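Local structure of putative peptidase (Chlamydophila abortus, 3CE2) at residues I455-F466 against F598-L609; Y272-V280 against G571-L579. The protein probably acts as a zinc-dependent oligopeptidase of the M3B family that degrades small bioactive peptides. All blocks are in the same frame, centred on the assembly; numbering follows the deposited sequence.

Contact 1: residues I455-F466 against F598-L609; sequences ITILTRCLDTIF and FIEKKIQELSSL
Leu-462 is the knob of this helix pair: its side chain enters a hole on the facing helix bounded by Ile-599, Lys-602, Ile-603 and Leu-606. The CD2 branch makes most of the contacts, with Leu-462 CD2 lying 4.0 Å from Ile-603 CG1 and meeting that side chain at about a right angle, while CD1 turns to CD2 of Leu-606. One turn earlier, Leu-458 spreads its two methyls along the partner helix. Its CD2 rests on the backbone carbonyl of Lys-602, 3.6 Å from Lys-602 O, and on the aliphatic CD of the same lysine; Leu-458 CD1 reaches Leu-609 CD1 at 3.8 Å. Ile-455 extends this patch, its CG1 also touching Leu-609. At the other end Ile-465 and Ile-599 lie alongside with their chains running opposite ways, Ile-465 CG2 coming within 3.6 Å of Ile-599 CD1. The ring of Phe-466 closes this end, taking Ile-603 CD1 at its edge, 4.1 Å from Phe-466 CZ.

Lys-602 is apolar along its chain and polar at its end. Bends at chi2 (-87°) and chi4 lead its amine away from the leucines to a salt bridge with Asp-442, with a longer ion pair to Glu-605, which also bridges to Lys-601. Further out, Phe-466 stacks on Phe-470, and Tyr-298 of helix 292-306 covers Leu-462; helix 536-553 meets Phe-598 and Ile-599. The contact is thus an apolar, roughly antiparallel helix pair, axes 10.1 Å apart and directions 146° apart, with Leu-462 as a knob in a hole. It joins the last helix, 590-607, to the long helix 451-487 in the largely helical M3 peptidase fold, away from the zinc sites.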
loop_
_atom_site.group_PDB
_atom_site.type_symbol
_atom_site.label_atom_id
_atom_site.label_comp_id
_atom_site.label_asym_id
_atom_site.label_seq_id
_atom_site.Cartn_x
_atom_site.Cartn_y
_atom_site.Cartn_z
ATOM N N ILE A 455 21.762 8.082 15.693
ATOM C CA ILE A 455 21.173 6.875 16.233
ATOM C C ILE A 455 19.672 6.947 16.045
ATOM O O ILE A 455 19.054 5.988 15.585
ATOM C CB ILE A 455 21.550 6.662 17.701
ATOM C CG1 ILE A 455 23.056 6.411 17.793
ATOM C CG2 ILE A 455 20.795 5.474 18.289
ATOM C CD1 ILE A 455 23.601 6.364 19.214
ATOM N N THR A 456 19.091 8.101 16.358
ATOM C CA THR A 456 17.674 8.305 16.153
ATOM C C THR A 456 17.291 7.949 14.720
ATOM O O THR A 456 16.418 7.122 14.503
ATOM C CB THR A 456 17.253 9.729 16.540
ATOM O OG1 THR A 456 17.192 9.809 17.965
ATOM C CG2 THR A 456 15.871 10.074 16.014
ATOM N N ILE A 457 17.971 8.541 13.747
ATOM C CA ILE A 457 17.680 8.288 12.339
ATOM C C ILE A 457 17.899 6.834 11.946
ATOM O O ILE A 457 17.060 6.220 11.289
ATOM C CB ILE A 457 18.551 9.139 11.443
ATOM C CG1 ILE A 457 18.212 10.602 11.649
ATOM C CG2 ILE A 457 18.364 8.746 9.991
ATOM C CD1 ILE A 457 19.300 11.516 11.160
ATOM N N LEU A 458 19.030 6.272 12.339
ATOM C CA LEU A 458 19.316 4.897 11.965
ATOM C C LEU A 458 18.276 3.975 12.554
ATOM O O LEU A 458 17.914 2.959 11.963
ATOM C CB LEU A 458 20.699 4.497 12.457
ATOM C CG LEU A 458 21.825 4.952 11.542
ATOM C CD1 LEU A 458 23.074 5.218 12.341
ATOM C CD2 LEU A 458 22.067 3.905 10.450
ATOM N N THR A 459 17.797 4.330 13.733
ATOM C CA THR A 459 16.897 3.451 14.445
ATOM C C THR A 459 15.523 3.453 13.767
ATOM O O THR A 459 14.902 2.397 13.604
ATOM C CB THR A 459 16.822 3.829 15.934
ATOM O OG1 THR A 459 18.029 3.393 16.572
ATOM C CG2 THR A 459 15.667 3.134 16.592
ATOM N N ARG A 460 15.080 4.635 13.332
ATOM C CA ARG A 460 13.779 4.769 12.711
ATOM C C ARG A 460 13.762 4.002 11.394
ATOM O O ARG A 460 12.799 3.302 11.044
ATOM C CB ARG A 460 13.456 6.238 12.472
ATOM C CG ARG A 460 12.005 6.461 12.080
ATOM C CD ARG A 460 11.609 7.910 12.200
ATOM N NE ARG A 460 12.459 8.758 11.368
ATOM C CZ ARG A 460 13.421 9.555 11.829
ATOM N NH1 ARG A 460 14.137 10.276 10.978
ATOM N NH2 ARG A 460 13.664 9.638 13.134
ATOM N N CYS A 461 14.869 4.134 10.690
ATOM C CA CYS A 461 15.075 3.501 9.423
ATOM C C CYS A 461 15.145 1.970 9.500
ATOM O O CYS A 461 14.571 1.275 8.666
ATOM C CB CYS A 461 16.361 4.055 8.830
ATOM S SG CYS A 461 16.935 3.126 7.449
ATOM N N LEU A 462 15.832 1.418 10.489
ATOM C CA LEU A 462 15.878 -0.035 10.557
ATOM C C LEU A 462 14.575 -0.620 11.093
ATOM O O LEU A 462 14.100 -1.651 10.599
ATOM C CB LEU A 462 17.113 -0.517 11.312
ATOM C CG LEU A 462 18.402 -0.167 10.542
ATOM C CD1 LEU A 462 19.612 -0.001 11.441
ATOM C CD2 LEU A 462 18.701 -1.183 9.419
ATOM N N ASP A 463 13.971 0.044 12.076
ATOM C CA ASP A 463 12.657 -0.397 12.588
ATOM C C ASP A 463 11.663 -0.544 11.423
ATOM O O ASP A 463 10.923 -1.538 11.330
ATOM C CB ASP A 463 12.097 0.593 13.624
ATOM C CG ASP A 463 12.871 0.579 14.975
ATOM O OD1 ASP A 463 13.665 -0.371 15.260
ATOM O OD2 ASP A 463 12.665 1.545 15.759
ATOM N N THR A 464 11.662 0.453 10.538
ATOM C CA THR A 464 10.798 0.467 9.369
ATOM C C THR A 464 11.128 -0.690 8.435
ATOM O O THR A 464 10.253 -1.470 8.043
ATOM C CB THR A 464 11.000 1.772 8.597
ATOM O OG1 THR A 464 10.524 2.856 9.391
ATOM C CG2 THR A 464 10.269 1.750 7.280
ATOM N N ILE A 465 12.404 -0.801 8.081
ATOM C CA ILE A 465 12.845 -1.892 7.230
ATOM C C ILE A 465 12.499 -3.245 7.865
ATOM O O ILE A 465 11.919 -4.123 7.213
ATOM C CB ILE A 465 14.343 -1.791 6.942
ATOM C CG1 ILE A 465 14.636 -0.483 6.223
ATOM C CG2 ILE A 465 14.761 -2.904 6.064
ATOM C CD1 ILE A 465 16.108 -0.249 5.991
ATOM N N PHE A 466 12.822 -3.413 9.140
ATOM C CA PHE A 466 12.538 -4.701 9.774
ATOM C C PHE A 466 11.064 -4.998 9.942
ATOM O O PHE A 466 10.671 -6.146 9.821
ATOM C CB PHE A 466 13.348 -4.936 11.058
ATOM C CG PHE A 466 14.737 -5.416 10.781
ATOM C CD1 PHE A 466 14.977 -6.766 10.526
ATOM C CD2 PHE A 466 15.798 -4.514 10.695
ATOM C CE1 PHE A 466 16.248 -7.205 10.212
ATOM C CE2 PHE A 466 17.082 -4.951 10.384
ATOM C CZ PHE A 466 17.306 -6.291 10.153
ATOM N N PHE A 598 22.098 -2.751 1.377
ATOM C CA PHE A 598 21.723 -1.500 1.989
ATOM C C PHE A 598 21.509 -1.669 3.493
ATOM O O PHE A 598 21.963 -0.856 4.294
ATOM C CB PHE A 598 20.437 -1.001 1.335
ATOM C CG PHE A 598 19.998 0.341 1.816
ATOM C CD1 PHE A 598 20.273 1.483 1.064
ATOM C CD2 PHE A 598 19.308 0.468 3.011
ATOM C CE1 PHE A 598 19.865 2.725 1.503
ATOM C CE2 PHE A 598 18.901 1.717 3.462
ATOM C CZ PHE A 598 19.182 2.849 2.712
ATOM N N ILE A 599 20.816 -2.732 3.875
ATOM C CA ILE A 599 20.485 -2.927 5.268
ATOM C C ILE A 599 21.756 -3.219 6.059
ATOM O O ILE A 599 21.992 -2.622 7.113
ATOM C CB ILE A 599 19.448 -4.040 5.405
ATOM C CG1 ILE A 599 18.154 -3.601 4.724
ATOM C CG2 ILE A 599 19.176 -4.370 6.838
ATOM C CD1 ILE A 599 17.297 -4.735 4.312
ATOM N N GLU A 600 22.591 -4.104 5.522
ATOM C CA GLU A 600 23.840 -4.467 6.164
ATOM C C GLU A 600 24.676 -3.244 6.427
ATOM O O GLU A 600 25.258 -3.088 7.509
ATOM C CB GLU A 600 24.615 -5.407 5.264
ATOM C CG GLU A 600 25.924 -5.886 5.832
ATOM C CD GLU A 600 25.741 -6.970 6.865
ATOM O OE1 GLU A 600 25.113 -8.004 6.535
ATOM O OE2 GLU A 600 26.232 -6.785 8.004
ATOM N N LYS A 601 24.730 -2.353 5.446
ATOM C CA LYS A 601 25.551 -1.179 5.606
ATOM C C LYS A 601 25.059 -0.358 6.780
ATOM O O LYS A 601 25.851 0.171 7.557
ATOM C CB LYS A 601 25.542 -0.330 4.352
ATOM C CG LYS A 601 26.595 0.712 4.385
ATOM C CD LYS A 601 26.313 1.819 3.411
ATOM C CE LYS A 601 27.265 2.975 3.693
ATOM N NZ LYS A 601 26.701 4.290 3.321
ATOM N N LYS A 602 23.743 -0.263 6.913
ATOM C CA LYS A 602 23.149 0.599 7.926
ATOM C C LYS A 602 23.326 -0.028 9.307
ATOM O O LYS A 602 23.572 0.679 10.288
ATOM C CB LYS A 602 21.665 0.806 7.634
ATOM C CG LYS A 602 21.383 1.682 6.453
ATOM C CD LYS A 602 21.344 3.126 6.833
ATOM C CE LYS A 602 21.191 4.010 5.618
ATOM N NZ LYS A 602 22.548 4.254 5.070
ATOM N N ILE A 603 23.205 -1.356 9.385
ATOM C CA ILE A 603 23.420 -2.032 10.656
ATOM C C ILE A 603 24.849 -1.783 11.133
ATOM O O ILE A 603 25.071 -1.541 12.313
ATOM C CB ILE A 603 23.147 -3.543 10.566
ATOM C CG1 ILE A 603 21.667 -3.795 10.279
ATOM C CG2 ILE A 603 23.557 -4.242 11.848
ATOM C CD1 ILE A 603 21.313 -5.244 10.173
ATOM N N GLN A 604 25.808 -1.815 10.209
ATOM C CA GLN A 604 27.207 -1.571 10.560
ATOM C C GLN A 604 27.456 -0.139 10.975
ATOM O O GLN A 604 28.160 0.090 11.947
ATOM C CB GLN A 604 28.158 -1.952 9.428
ATOM C CG GLN A 604 28.385 -3.448 9.293
ATOM C CD GLN A 604 29.047 -3.810 7.955
ATOM O OE1 GLN A 604 29.162 -4.993 7.602
ATOM N NE2 GLN A 604 29.477 -2.789 7.206
ATOM N N GLU A 605 26.892 0.837 10.264
ATOM C CA GLU A 605 27.026 2.227 10.740
ATOM C C GLU A 605 26.561 2.325 12.182
ATOM O O GLU A 605 27.242 2.893 13.016
ATOM C CB GLU A 605 26.218 3.216 9.904
ATOM C CG GLU A 605 26.677 3.380 8.478
ATOM C CD GLU A 605 25.960 4.525 7.776
ATOM O OE1 GLU A 605 25.529 5.468 8.479
ATOM O OE2 GLU A 605 25.836 4.490 6.526
ATOM N N LEU A 606 25.394 1.752 12.470
ATOM C CA LEU A 606 24.779 1.880 13.789
ATOM C C LEU A 606 25.645 1.203 14.828
ATOM O O LEU A 606 25.886 1.740 15.919
ATOM C CB LEU A 606 23.388 1.245 13.802
ATOM C CG LEU A 606 22.729 1.214 15.189
ATOM C CD1 LEU A 606 22.414 2.615 15.660
ATOM C CD2 LEU A 606 21.470 0.371 15.208
ATOM N N SER A 607 26.107 0.012 14.460
ATOM C CA SER A 607 26.904 -0.837 15.324
ATOM C C SER A 607 28.170 -0.136 15.799
ATOM O O SER A 607 28.581 -0.288 16.935
ATOM C CB SER A 607 27.267 -2.123 14.599
ATOM O OG SER A 607 27.640 -3.106 15.530
ATOM N N SER A 608 28.788 0.652 14.945
ATOM C CA SER A 608 29.973 1.342 15.389
ATOM C C SER A 608 29.686 2.777 15.875
ATOM O O SER A 608 30.593 3.584 16.024
ATOM C CB SER A 608 31.064 1.284 14.316
ATOM O OG SER A 608 30.614 1.873 13.117
ATOM N N LEU A 609 28.430 3.102 16.140
ATOM C CA LEU A 609 28.152 4.363 16.813
ATOM C C LEU A 609 28.100 4.101 18.309
ATOM O O LEU A 609 28.362 4.984 19.125
ATOM C CB LEU A 609 26.847 4.988 16.331
ATOM C CG LEU A 609 26.894 5.778 15.027
ATOM C CD1 LEU A 609 25.615 6.579 14.878
ATOM C CD2 LEU A 609 28.092 6.690 14.987
#

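Contact 2: residues Y272-V280 against G571-L579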
loop_
_atom_site.group_PDB
_atom_site.type_symbol
_atom_site.label_atom_id
_atom_site.label_comp_id
_atom_site.label_asym_id
_atom_site.label_seq_id
_atom_site.Cartn_x
_atom_site.Cartn_y
_atom_site.Cartn_z
ATOM N N TYR A 272 -2.496 -14.299 -9.908
ATOM C CA TYR A 272 -2.771 -14.346 -11.335
ATOM C C TYR A 272 -3.029 -12.971 -11.933
ATOM O O TYR A 272 -2.481 -12.624 -12.981
ATOM C CB TYR A 272 -3.958 -15.277 -11.608
ATOM C CG TYR A 272 -4.156 -15.602 -13.065
ATOM C CD1 TYR A 272 -3.267 -16.445 -13.749
ATOM C CD2 TYR A 272 -5.223 -15.052 -13.771
ATOM C CE1 TYR A 272 -3.450 -16.734 -15.097
ATOM C CE2 TYR A 272 -5.428 -15.350 -15.105
ATOM C CZ TYR A 272 -4.545 -16.183 -15.772
ATOM O OH TYR A 272 -4.787 -16.456 -17.111
ATOM N N HIS A 273 -3.881 -12.202 -11.273
ATOM C CA HIS A 273 -4.223 -10.883 -11.744
ATOM C C HIS A 273 -2.963 -10.139 -12.197
ATOM O O HIS A 273 -2.884 -9.634 -13.315
ATOM C CB HIS A 273 -4.956 -10.111 -10.635
ATOM C CG HIS A 273 -5.324 -8.706 -11.015
ATOM N ND1 HIS A 273 -5.940 -8.392 -12.215
ATOM C CD2 HIS A 273 -5.166 -7.531 -10.354
ATOM C CE1 HIS A 273 -6.133 -7.085 -12.279
ATOM N NE2 HIS A 273 -5.678 -6.541 -11.162
ATOM N N ASN A 274 -1.973 -10.087 -11.324
ATOM C CA ASN A 274 -0.730 -9.386 -11.607
ATOM C C ASN A 274 0.282 -10.242 -12.336
ATOM O O ASN A 274 1.423 -9.823 -12.542
ATOM C CB ASN A 274 -0.104 -8.929 -10.306
ATOM C CG ASN A 274 -0.685 -7.643 -9.817
ATOM O OD1 ASN A 274 -0.777 -7.418 -8.608
ATOM N ND2 ASN A 274 -1.072 -6.767 -10.753
ATOM N N ASN A 275 -0.130 -11.453 -12.696
ATOM C CA ASN A 275 0.743 -12.365 -13.400
ATOM C C ASN A 275 2.061 -12.654 -12.672
ATOM O O ASN A 275 3.132 -12.618 -13.275
ATOM C CB ASN A 275 1.066 -11.805 -14.765
ATOM C CG ASN A 275 1.633 -12.850 -15.662
ATOM O OD1 ASN A 275 1.517 -14.037 -15.366
ATOM N ND2 ASN A 275 2.263 -12.436 -16.756
ATOM N N ILE A 276 1.993 -12.952 -11.381
ATOM C CA ILE A 276 3.197 -13.241 -10.630
ATOM C C ILE A 276 3.420 -14.755 -10.513
ATOM O O ILE A 276 2.512 -15.499 -10.143
ATOM C CB ILE A 276 3.101 -12.636 -9.238
ATOM C CG1 ILE A 276 2.556 -11.200 -9.332
ATOM C CG2 ILE A 276 4.451 -12.745 -8.488
ATOM C CD1 ILE A 276 3.595 -10.168 -9.433
ATOM N N PRO A 277 4.628 -15.224 -10.866
ATOM C CA PRO A 277 4.916 -16.648 -10.720
ATOM C C PRO A 277 4.993 -16.985 -9.239
ATOM O O PRO A 277 5.551 -16.209 -8.465
ATOM C CB PRO A 277 6.309 -16.808 -11.377
ATOM C CG PRO A 277 6.551 -15.549 -12.111
ATOM C CD PRO A 277 5.774 -14.479 -11.413
ATOM N N THR A 278 4.450 -18.133 -8.848
ATOM C CA THR A 278 4.445 -18.497 -7.436
ATOM C C THR A 278 5.874 -18.531 -6.923
ATOM O O THR A 278 6.134 -18.336 -5.726
ATOM C CB THR A 278 3.803 -19.869 -7.174
ATOM O OG1 THR A 278 4.752 -20.894 -7.467
ATOM C CG2 THR A 278 2.545 -20.070 -8.014
ATOM N N THR A 279 6.818 -18.755 -7.824
ATOM C CA THR A 279 8.179 -18.916 -7.349
ATOM C C THR A 279 8.712 -17.620 -6.764
ATOM O O THR A 279 9.582 -17.622 -5.906
ATOM C CB THR A 279 9.114 -19.450 -8.437
ATOM O OG1 THR A 279 9.246 -18.471 -9.477
ATOM C CG2 THR A 279 8.549 -20.749 -9.015
ATOM N N VAL A 280 8.182 -16.498 -7.213
ATOM C CA VAL A 280 8.677 -15.239 -6.697
ATOM C C VAL A 280 8.251 -15.134 -5.234
ATOM O O VAL A 280 9.042 -14.769 -4.350
ATOM C CB VAL A 280 8.142 -14.060 -7.511
ATOM C CG1 VAL A 280 8.551 -12.755 -6.879
ATOM C CG2 VAL A 280 8.632 -14.150 -8.943
ATOM N N GLY A 571 1.138 2.003 -15.595
ATOM C CA GLY A 571 0.724 0.605 -15.576
ATOM C C GLY A 571 0.704 0.003 -16.973
ATOM O O GLY A 571 -0.224 -0.720 -17.313
ATOM N N SER A 572 1.737 0.275 -17.777
ATOM C CA SER A 572 1.756 -0.157 -19.179
ATOM C C SER A 572 2.061 -1.636 -19.403
ATOM O O SER A 572 1.952 -2.142 -20.514
ATOM C CB SER A 572 2.729 0.694 -19.992
ATOM O OG SER A 572 3.958 0.836 -19.326
ATOM N N ASP A 573 2.424 -2.341 -18.352
ATOM C CA ASP A 573 2.693 -3.744 -18.497
ATOM C C ASP A 573 2.478 -4.365 -17.125
ATOM O O ASP A 573 2.222 -3.651 -16.160
ATOM C CB ASP A 573 4.138 -3.913 -18.943
ATOM C CG ASP A 573 4.386 -5.205 -19.717
ATOM O OD1 ASP A 573 3.537 -6.130 -19.729
ATOM O OD2 ASP A 573 5.473 -5.293 -20.322
ATOM N N PHE A 574 2.579 -5.684 -17.034
ATOM C CA PHE A 574 2.595 -6.362 -15.745
ATOM C C PHE A 574 3.705 -5.812 -14.880
ATOM O O PHE A 574 4.785 -5.496 -15.375
ATOM C CB PHE A 574 2.756 -7.870 -15.942
ATOM C CG PHE A 574 1.588 -8.494 -16.653
ATOM C CD1 PHE A 574 0.317 -8.492 -16.062
ATOM C CD2 PHE A 574 1.730 -9.019 -17.935
ATOM C CE1 PHE A 574 -0.774 -9.031 -16.723
ATOM C CE2 PHE A 574 0.630 -9.569 -18.594
ATOM C CZ PHE A 574 -0.613 -9.568 -17.994
ATOM N N PRO A 575 3.447 -5.689 -13.579
ATOM C CA PRO A 575 4.416 -5.036 -12.672
ATOM C C PRO A 575 5.838 -5.613 -12.692
ATOM O O PRO A 575 6.802 -4.850 -12.629
ATOM C CB PRO A 575 3.789 -5.202 -11.284
ATOM C CG PRO A 575 2.672 -6.254 -11.451
ATOM C CD PRO A 575 2.230 -6.160 -12.886
ATOM N N LEU A 576 5.988 -6.934 -12.770
ATOM C CA LEU A 576 7.355 -7.477 -12.796
ATOM C C LEU A 576 8.057 -7.118 -14.096
ATOM O O LEU A 576 9.269 -6.855 -14.103
ATOM C CB LEU A 576 7.401 -8.988 -12.566
ATOM C CG LEU A 576 6.854 -9.524 -11.234
ATOM C CD1 LEU A 576 6.999 -11.027 -11.183
ATOM C CD2 LEU A 576 7.452 -8.844 -9.976
ATOM N N GLU A 577 7.302 -7.114 -15.192
ATOM C CA GLU A 577 7.844 -6.699 -16.480
ATOM C C GLU A 577 8.291 -5.245 -16.453
ATOM O O GLU A 577 9.390 -4.932 -16.913
ATOM C CB GLU A 577 6.858 -6.958 -17.612
ATOM C CG GLU A 577 6.713 -8.439 -17.890
ATOM C CD GLU A 577 8.073 -9.074 -18.205
ATOM O OE1 GLU A 577 8.807 -8.508 -19.059
ATOM O OE2 GLU A 577 8.422 -10.117 -17.583
ATOM N N ILE A 578 7.466 -4.368 -15.883
ATOM C CA ILE A 578 7.852 -2.968 -15.738
ATOM C C ILE A 578 9.162 -2.864 -14.970
ATOM O O ILE A 578 10.048 -2.080 -15.295
ATOM C CB ILE A 578 6.810 -2.172 -14.971
ATOM C CG1 ILE A 578 5.621 -1.854 -15.874
ATOM C CG2 ILE A 578 7.426 -0.878 -14.444
ATOM C CD1 ILE A 578 4.446 -1.161 -15.118
ATOM N N LEU A 579 9.281 -3.667 -13.932
ATOM C CA LEU A 579 10.481 -3.659 -13.150
ATOM C C LEU A 579 11.647 -4.228 -13.939
ATOM O O LEU A 579 12.737 -3.669 -13.884
ATOM C CB LEU A 579 10.261 -4.447 -11.871
ATOM C CG LEU A 579 9.377 -3.748 -10.852
ATOM C CD1 LEU A 579 9.178 -4.660 -9.643
ATOM C CD2 LEU A 579 10.077 -2.496 -10.437
#
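The ring of Phe-574 carries Asn-275 over one face. The contact is a CH-pi interaction: Asn-275 CB stands 3.8 Å from the centroid of the Phe-574 ring, 18° off its normal and displaced toward the CD1 rim. With CG anti to the backbone N (chi1 -164°), the Asn-275 amide runs on across the ring, where its ND2 lies 3.7 Å from Phe-574 CD2; amide and ring planes are 70° apart, so the amide does not lie flat on the ring. The carbonyl oxygens of His-273 and Asn-274 approach the same ring obliquely. Phe-150 meets it edge-to-face.

Beside the ring, Pro-575 crosses Asn-274 at about a right angle, its CG 3.8 Å from Asn-274 ND2. Leu-576 completes the apolar side. Its CG lies 3.8 Å from Ile-276 CD1, while Leu-576 CD1 abuts the ring carbon Pro-277 CD at 3.7 Å and meets Val-280 CG2 end on.

Backbone geometry presents these groups. Asn-275, with positive phi, is the C-prime residue of a Schellman motif that ends the helix beginning at residue 266, its two bonds running from Ile-276 N to Leu-271 O and from Asn-275 N to Tyr-272 O. On the other side Phe-574 occupies the N-cap position of helix 575-581, and its N donates to Asp-573 OD1 at 2.9 Å. The side chain of Pro-575 is about 12 Å from that of the zinc ligand Glu-430. The contact therefore sets the turn leading into helix 278-289 against the start of helix 575-581, and helix 536-553 adjoins it through Gln-537 at Asn-274 and Tyr-536 at Ile-276.

Overall arrangement
Two separate regions of one helical chain illustrate how distant sequence is drawn together. The centres of contacts 1 and 2 are 31 Å apart, and their nearest atoms about 16 Å, so they do not touch. Along the chain their segments alternate: 272-280, 455-466, 571-579, 598-609. Helices 575-581 and 590-607 are consecutive, so the C-terminal part of the chain first meets the 272-280 turn and then helix 451-487. Helix 536-553 borders both contacts. Contact 2 lies nearer the centre of the chain, in the neighbourhood of a zinc site, whereas contact 1 involves the chain's last helix farther out, away from the metal sites.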